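Local atomic coordinates of leucine aminopeptidase 1 (Caenorhabditis elegans, PDB entry 2HC9), a protein that removes N-terminal amino acids, preferably leucine, from peptides as a zinc-dependent M17 family aminopeptidase and probably serves as a digestive enzyme. Residues 389-400 and 471-479. The protein carries 1 engineered substitution. Numbering follows the deposited sequence.
Sequences IIKAGKASGDLV and YGPALFSTL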
ATOM      1  N   ILE A 389       7.746 -21.597 -34.319  1.00 16.96           N
ATOM      2  CA  ILE A 389       7.831 -20.160 -33.975  1.00 14.78           C
ATOM      3  C   ILE A 389       9.019 -19.908 -33.058  1.00 17.32           C
ATOM      4  O   ILE A 389       9.632 -18.850 -33.113  1.00 16.13           O
ATOM      5  CB  ILE A 389       6.494 -19.587 -33.424  1.00 16.99           C
ATOM      6  CG1 ILE A 389       6.445 -18.054 -33.631  1.00 18.17           C
ATOM      7  CG2 ILE A 389       6.212 -20.063 -31.954  1.00 16.86           C
ATOM      8  CD1 ILE A 389       5.072 -17.423 -33.383  1.00 18.74           C
ATOM      9  N   ILE A 390       9.392 -20.901 -32.248  1.00 17.74           N
ATOM     10  CA  ILE A 390      10.587 -20.732 -31.408  1.00 17.87           C
ATOM     11  C   ILE A 390      11.818 -20.656 -32.314  1.00 18.12           C
ATOM     12  O   ILE A 390      12.714 -19.797 -32.143  1.00 15.99           O
ATOM     13  CB  ILE A 390      10.705 -21.868 -30.346  1.00 20.48           C
ATOM     14  CG1 ILE A 390       9.657 -21.654 -29.249  1.00 17.69           C
ATOM     15  CG2 ILE A 390      12.097 -21.868 -29.692  1.00 17.34           C
ATOM     16  CD1 ILE A 390       9.306 -22.940 -28.462  1.00 21.25           C
ATOM     17  N   LYS A 391      11.842 -21.547 -33.302  1.00 17.66           N
ATOM     18  CA  LYS A 391      12.903 -21.547 -34.300  1.00 19.39           C
ATOM     19  C   LYS A 391      12.965 -20.213 -35.092  1.00 17.57           C
ATOM     20  O   LYS A 391      14.061 -19.643 -35.308  1.00 16.36           O
ATOM     21  CB  LYS A 391      12.675 -22.734 -35.248  1.00 21.45           C
ATOM     22  CG  LYS A 391      13.594 -22.738 -36.452  1.00 27.89           C
ATOM     23  CD  LYS A 391      13.353 -24.003 -37.254  1.00 37.95           C
ATOM     24  CE  LYS A 391      13.957 -23.917 -38.647  1.00 44.99           C
ATOM     25  NZ  LYS A 391      13.812 -25.234 -39.327  1.00 50.15           N
ATOM     26  N   ALA A 392      11.797 -19.730 -35.507  1.00 17.07           N
ATOM     27  CA  ALA A 392      11.674 -18.407 -36.148  1.00 16.87           C
ATOM     28  C   ALA A 392      12.162 -17.265 -35.253  1.00 19.13           C
ATOM     29  O   ALA A 392      12.796 -16.330 -35.749  1.00 17.09           O
ATOM     30  CB  ALA A 392      10.234 -18.155 -36.606  1.00 18.45           C
ATOM     31  N   GLY A 393      11.877 -17.337 -33.946  1.00 15.34           N
ATOM     32  CA  GLY A 393      12.387 -16.335 -32.983  1.00 14.08           C
ATOM     33  C   GLY A 393      13.905 -16.302 -32.949  1.00 15.96           C
ATOM     34  O   GLY A 393      14.506 -15.221 -32.896  1.00 16.21           O
ATOM     35  N   LYS A 394      14.519 -17.481 -32.970  1.00 17.20           N
ATOM     36  CA  LYS A 394      15.972 -17.598 -32.937  1.00 15.45           C
ATOM     37  C   LYS A 394      16.581 -17.037 -34.226  1.00 16.82           C
ATOM     38  O   LYS A 394      17.567 -16.307 -34.176  1.00 18.81           O
ATOM     39  CB  LYS A 394      16.418 -19.048 -32.709  1.00 18.95           C
ATOM     40  CG  LYS A 394      16.212 -19.518 -31.243  1.00 20.98           C
ATOM     41  CD  LYS A 394      16.891 -20.869 -31.039  1.00 28.06           C
ATOM     42  CE  LYS A 394      16.359 -21.631 -29.820  1.00 27.94           C
ATOM     43  NZ  LYS A 394      16.694 -20.935 -28.579  1.00 29.50           N
ATOM     44  N   ALA A 395      15.957 -17.352 -35.362  1.00 19.69           N
ATOM     45  CA  ALA A 395      16.498 -16.928 -36.659  1.00 21.70           C
ATOM     46  C   ALA A 395      16.296 -15.437 -36.915  1.00 21.49           C
ATOM     47  O   ALA A 395      17.061 -14.847 -37.665  1.00 20.99           O
ATOM     48  CB  ALA A 395      15.892 -17.753 -37.793  1.00 22.29           C
ATOM     49  N   SER A 396      15.259 -14.844 -36.313  1.00 15.77           N
ATOM     50  CA  SER A 396      14.893 -13.429 -36.561  1.00 16.84           C
ATOM     51  C   SER A 396      15.474 -12.494 -35.519  1.00 18.70           C
ATOM     52  O   SER A 396      15.582 -11.300 -35.779  1.00 17.81           O
ATOM     53  CB  SER A 396      13.364 -13.235 -36.541  1.00 15.07           C
ATOM     54  OG  SER A 396      12.806 -13.651 -35.289  1.00 18.01           O
ATOM     55  N   GLY A 397      15.815 -13.020 -34.342  1.00 17.81           N
ATOM     56  CA  GLY A 397      16.080 -12.170 -33.174  1.00 17.06           C
ATOM     57  C   GLY A 397      14.875 -11.633 -32.399  1.00 20.90           C
ATOM     58  O   GLY A 397      15.058 -11.013 -31.348  1.00 21.36           O
ATOM     59  N   ASP A 398      13.654 -11.893 -32.886  1.00 17.69           N
ATOM     60  CA  ASP A 398      12.423 -11.564 -32.148  1.00 17.96           C
ATOM     61  C   ASP A 398      12.106 -12.845 -31.345  1.00 15.22           C
ATOM     62  O   ASP A 398      11.364 -13.702 -31.801  1.00 15.14           O
ATOM     63  CB  ASP A 398      11.266 -11.262 -33.120  1.00 15.45           C
ATOM     64  CG  ASP A 398      11.323  -9.852 -33.724  1.00 14.62           C
ATOM     65  OD1 ASP A 398      12.252  -9.054 -33.405  1.00 16.45           O
ATOM     66  OD2 ASP A 398      10.431  -9.545 -34.540  1.00 15.00           O
ATOM     67  N   LEU A 399      12.732 -12.990 -30.188  1.00 17.16           N
ATOM     68  CA  LEU A 399      12.703 -14.266 -29.439  1.00 18.47           C
ATOM     69  C   LEU A 399      11.314 -14.647 -28.982  1.00 14.51           C
ATOM     70  O   LEU A 399      10.478 -13.773 -28.706  1.00 15.43           O
ATOM     71  CB  LEU A 399      13.644 -14.192 -28.236  1.00 15.55           C
ATOM     72  CG  LEU A 399      15.132 -14.099 -28.615  1.00 19.19           C
ATOM     73  CD1 LEU A 399      15.993 -13.819 -27.383  1.00 15.49           C
ATOM     74  CD2 LEU A 399      15.551 -15.429 -29.235  1.00 23.25           C
ATOM     75  N   VAL A 400      11.063 -15.957 -28.929  1.00 16.55           N
ATOM     76  CA  VAL A 400       9.756 -16.488 -28.499  1.00 15.77           C
ATOM     77  C   VAL A 400      10.024 -17.663 -27.541  1.00 16.22           C
ATOM     78  O   VAL A 400      10.925 -18.495 -27.805  1.00 17.86           O
ATOM     79  CB  VAL A 400       8.932 -16.982 -29.695  1.00 14.01           C
ATOM     80  CG1 VAL A 400       7.594 -17.566 -29.228  1.00 16.30           C
ATOM     81  CG2 VAL A 400       8.687 -15.843 -30.714  1.00 15.77           C
ATOM     82  N   TYR A 471       9.245  -5.070 -32.598  1.00 14.66           N
ATOM     83  CA  TYR A 471       9.070  -6.527 -32.583  1.00 14.86           C
ATOM     84  C   TYR A 471       7.904  -6.949 -33.468  1.00 16.28           C
ATOM     85  O   TYR A 471       6.824  -6.318 -33.456  1.00 16.23           O
ATOM     86  CB  TYR A 471       8.781  -6.949 -31.138  1.00 15.29           C
ATOM     87  CG  TYR A 471       8.744  -8.438 -30.887  1.00 13.12           C
ATOM     88  CD1 TYR A 471       9.828  -9.088 -30.283  1.00 16.29           C
ATOM     89  CD2 TYR A 471       7.604  -9.184 -31.206  1.00 18.99           C
ATOM     90  CE1 TYR A 471       9.782 -10.478 -30.011  1.00 13.54           C
ATOM     91  CE2 TYR A 471       7.539 -10.547 -30.956  1.00 16.22           C
ATOM     92  CZ  TYR A 471       8.614 -11.181 -30.366  1.00 15.23           C
ATOM     93  OH  TYR A 471       8.502 -12.525 -30.102  1.00 15.81           O
ATOM     94  N   GLY A 472       8.106  -8.035 -34.219  1.00 14.17           N
ATOM     95  CA  GLY A 472       6.996  -8.656 -34.939  1.00 13.85           C
ATOM     96  C   GLY A 472       7.310  -8.877 -36.423  1.00 14.59           C
ATOM     97  O   GLY A 472       7.236 -10.002 -36.881  1.00 15.61           O
ATOM     98  N   PRO A 473       7.646  -7.805 -37.178  1.00 17.86           N
ATOM     99  CA  PRO A 473       8.007  -8.001 -38.601  1.00 16.61           C
ATOM    100  C   PRO A 473       9.145  -9.011 -38.843  1.00 14.09           C
ATOM    101  O   PRO A 473       9.046  -9.834 -39.757  1.00 17.28           O
ATOM    102  CB  PRO A 473       8.410  -6.595 -39.070  1.00 18.63           C
ATOM    103  CG  PRO A 473       7.580  -5.654 -38.145  1.00 17.72           C
ATOM    104  CD  PRO A 473       7.575  -6.368 -36.807  1.00 15.16           C
ATOM    105  N   ALA A 474      10.191  -8.980 -38.031  1.00 13.69           N
ATOM    106  CA  ALA A 474      11.302  -9.919 -38.247  1.00 13.29           C
ATOM    107  C   ALA A 474      10.825 -11.342 -37.947  1.00 17.50           C
ATOM    108  O   ALA A 474      11.077 -12.253 -38.727  1.00 15.69           O
ATOM    109  CB  ALA A 474      12.526  -9.545 -37.402  1.00 15.31           C
ATOM    110  N   LEU A 475      10.133 -11.528 -36.824  1.00 18.43           N
ATOM    111  CA  LEU A 475       9.586 -12.849 -36.456  1.00 14.62           C
ATOM    112  C   LEU A 475       8.727 -13.446 -37.572  1.00 15.52           C
ATOM    113  O   LEU A 475       8.940 -14.587 -37.982  1.00 15.60           O
ATOM    114  CB  LEU A 475       8.697 -12.725 -35.203  1.00 14.12           C
ATOM    115  CG  LEU A 475       8.096 -14.061 -34.757  1.00 16.59           C
ATOM    116  CD1 LEU A 475       9.211 -15.116 -34.421  1.00 16.13           C
ATOM    117  CD2 LEU A 475       7.221 -13.808 -33.519  1.00 14.68           C
ATOM    118  N   PHE A 476       7.748 -12.685 -38.061  1.00 15.71           N
ATOM    119  CA  PHE A 476       6.845 -13.247 -39.061  1.00 16.25           C
ATOM    120  C   PHE A 476       7.445 -13.359 -40.451  1.00 17.56           C
ATOM    121  O   PHE A 476       7.032 -14.191 -41.235  1.00 16.45           O
ATOM    122  CB  PHE A 476       5.492 -12.544 -39.079  1.00 15.72           C
ATOM    123  CG  PHE A 476       4.632 -12.940 -37.919  1.00 16.67           C
ATOM    124  CD1 PHE A 476       3.956 -14.154 -37.939  1.00 18.38           C
ATOM    125  CD2 PHE A 476       4.580 -12.151 -36.772  1.00 18.01           C
ATOM    126  CE1 PHE A 476       3.192 -14.573 -36.831  1.00 20.91           C
ATOM    127  CE2 PHE A 476       3.805 -12.544 -35.668  1.00 22.49           C
ATOM    128  CZ  PHE A 476       3.117 -13.764 -35.699  1.00 19.69           C
ATOM    129  N   SER A 477       8.434 -12.527 -40.737  1.00 18.02           N
ATOM    130  CA  SER A 477       9.187 -12.682 -41.983  1.00 21.31           C
ATOM    131  C   SER A 477       9.909 -14.012 -42.013  1.00 20.98           C
ATOM    132  O   SER A 477       9.895 -14.689 -43.030  1.00 19.70           O
ATOM    133  CB  SER A 477      10.196 -11.545 -42.141  1.00 20.18           C
ATOM    134  OG  SER A 477       9.467 -10.376 -42.431  1.00 23.99           O
ATOM    135  N   THR A 478      10.528 -14.390 -40.894  1.00 20.50           N
ATOM    136  CA  THR A 478      11.239 -15.682 -40.830  0.50 19.05           C
ATOM    137  C   THR A 478      10.256 -16.826 -40.722  1.00 20.20           C
ATOM    138  O   THR A 478      10.461 -17.863 -41.341  1.00 22.07           O
ATOM    139  CB  THR A 478      12.339 -15.830 -39.709  0.50 19.83           C
ATOM    140  OG1 THR A 478      11.781 -15.632 -38.401  0.50 13.76           O
ATOM    141  CG2 THR A 478      13.524 -14.878 -39.940  0.50 16.54           C
ATOM    142  N   LEU A 479       9.184 -16.649 -39.959  1.00 15.60           N
ATOM    143  CA  LEU A 479       8.193 -17.731 -39.806  1.00 18.60           C
ATOM    144  C   LEU A 479       7.457 -18.070 -41.117  1.00 20.68           C
ATOM    145  O   LEU A 479       7.281 -19.261 -41.466  1.00 20.10           O
ATOM    146  CB  LEU A 479       7.172 -17.383 -38.706  1.00 16.87           C
ATOM    147  CG  LEU A 479       6.095 -18.454 -38.427  1.00 17.36           C
ATOM    148  CD1 LEU A 479       6.766 -19.706 -37.865  1.00 18.40           C
ATOM    149  CD2 LEU A 479       5.089 -17.897 -37.421  1.00 16.97           C
TER
HETATM  150  O   HOH W   1      10.911  -7.231 -35.812  1.00 16.28           O
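Asp398, in the turn that leads out of helix 383-396, reaches across to the first turn of helix 473-480 and accepts from its backbone, joining two helices of the M17 catalytic domain beside strand 452-457. A single carboxylate oxygen, Asp398 OD2, takes Gly472 N at 2.8 Å and Leu475 N at 3.0 Å. The two donors come from opposite faces of the carboxylate plane, each well out of it. A water bridges OD2 to Ala474 N, so two amides at the N-terminal end of the helix are bound directly and a third through water by one acid, whose charge the helix dipole would probably stabilise. OD1 turns to a salt bridge with Arg129.

The same carboxylate lies stacked on the ring of Tyr471, the two planes 16° apart, and Asp398 CB makes a CH-pi contact over that face, 3.9 Å from the centroid. The extended first torsion of Tyr471 (chi1 -172°) swings the ring alongside Asp398, and Tyr471 OH donates to Leu399 O at 2.7 Å; this oxygen lies in plane at the ring edge, while the hydroxyl sits above the carbonyl plane. A leucine at this position would probably leave that carbonyl without this donor and the carboxylate without its flat support.

Leu475 is the knob of a knobs-into-holes contact, seated among Ile389, Ala392, Gly393 and Ser396, where the segment axes come within 8.2 Å at 118°. Leu475 CD1 lies 3.5 Å from Gly393 N; a side chain on Gly393 would run into Val400 N. Leu475 CD2 packs against Val400 CG2. Just before Asp398 in the chain, Ser396 OG accepts from Asp398 N in an ST turn and donates to Ala392 O at 2.7 Å.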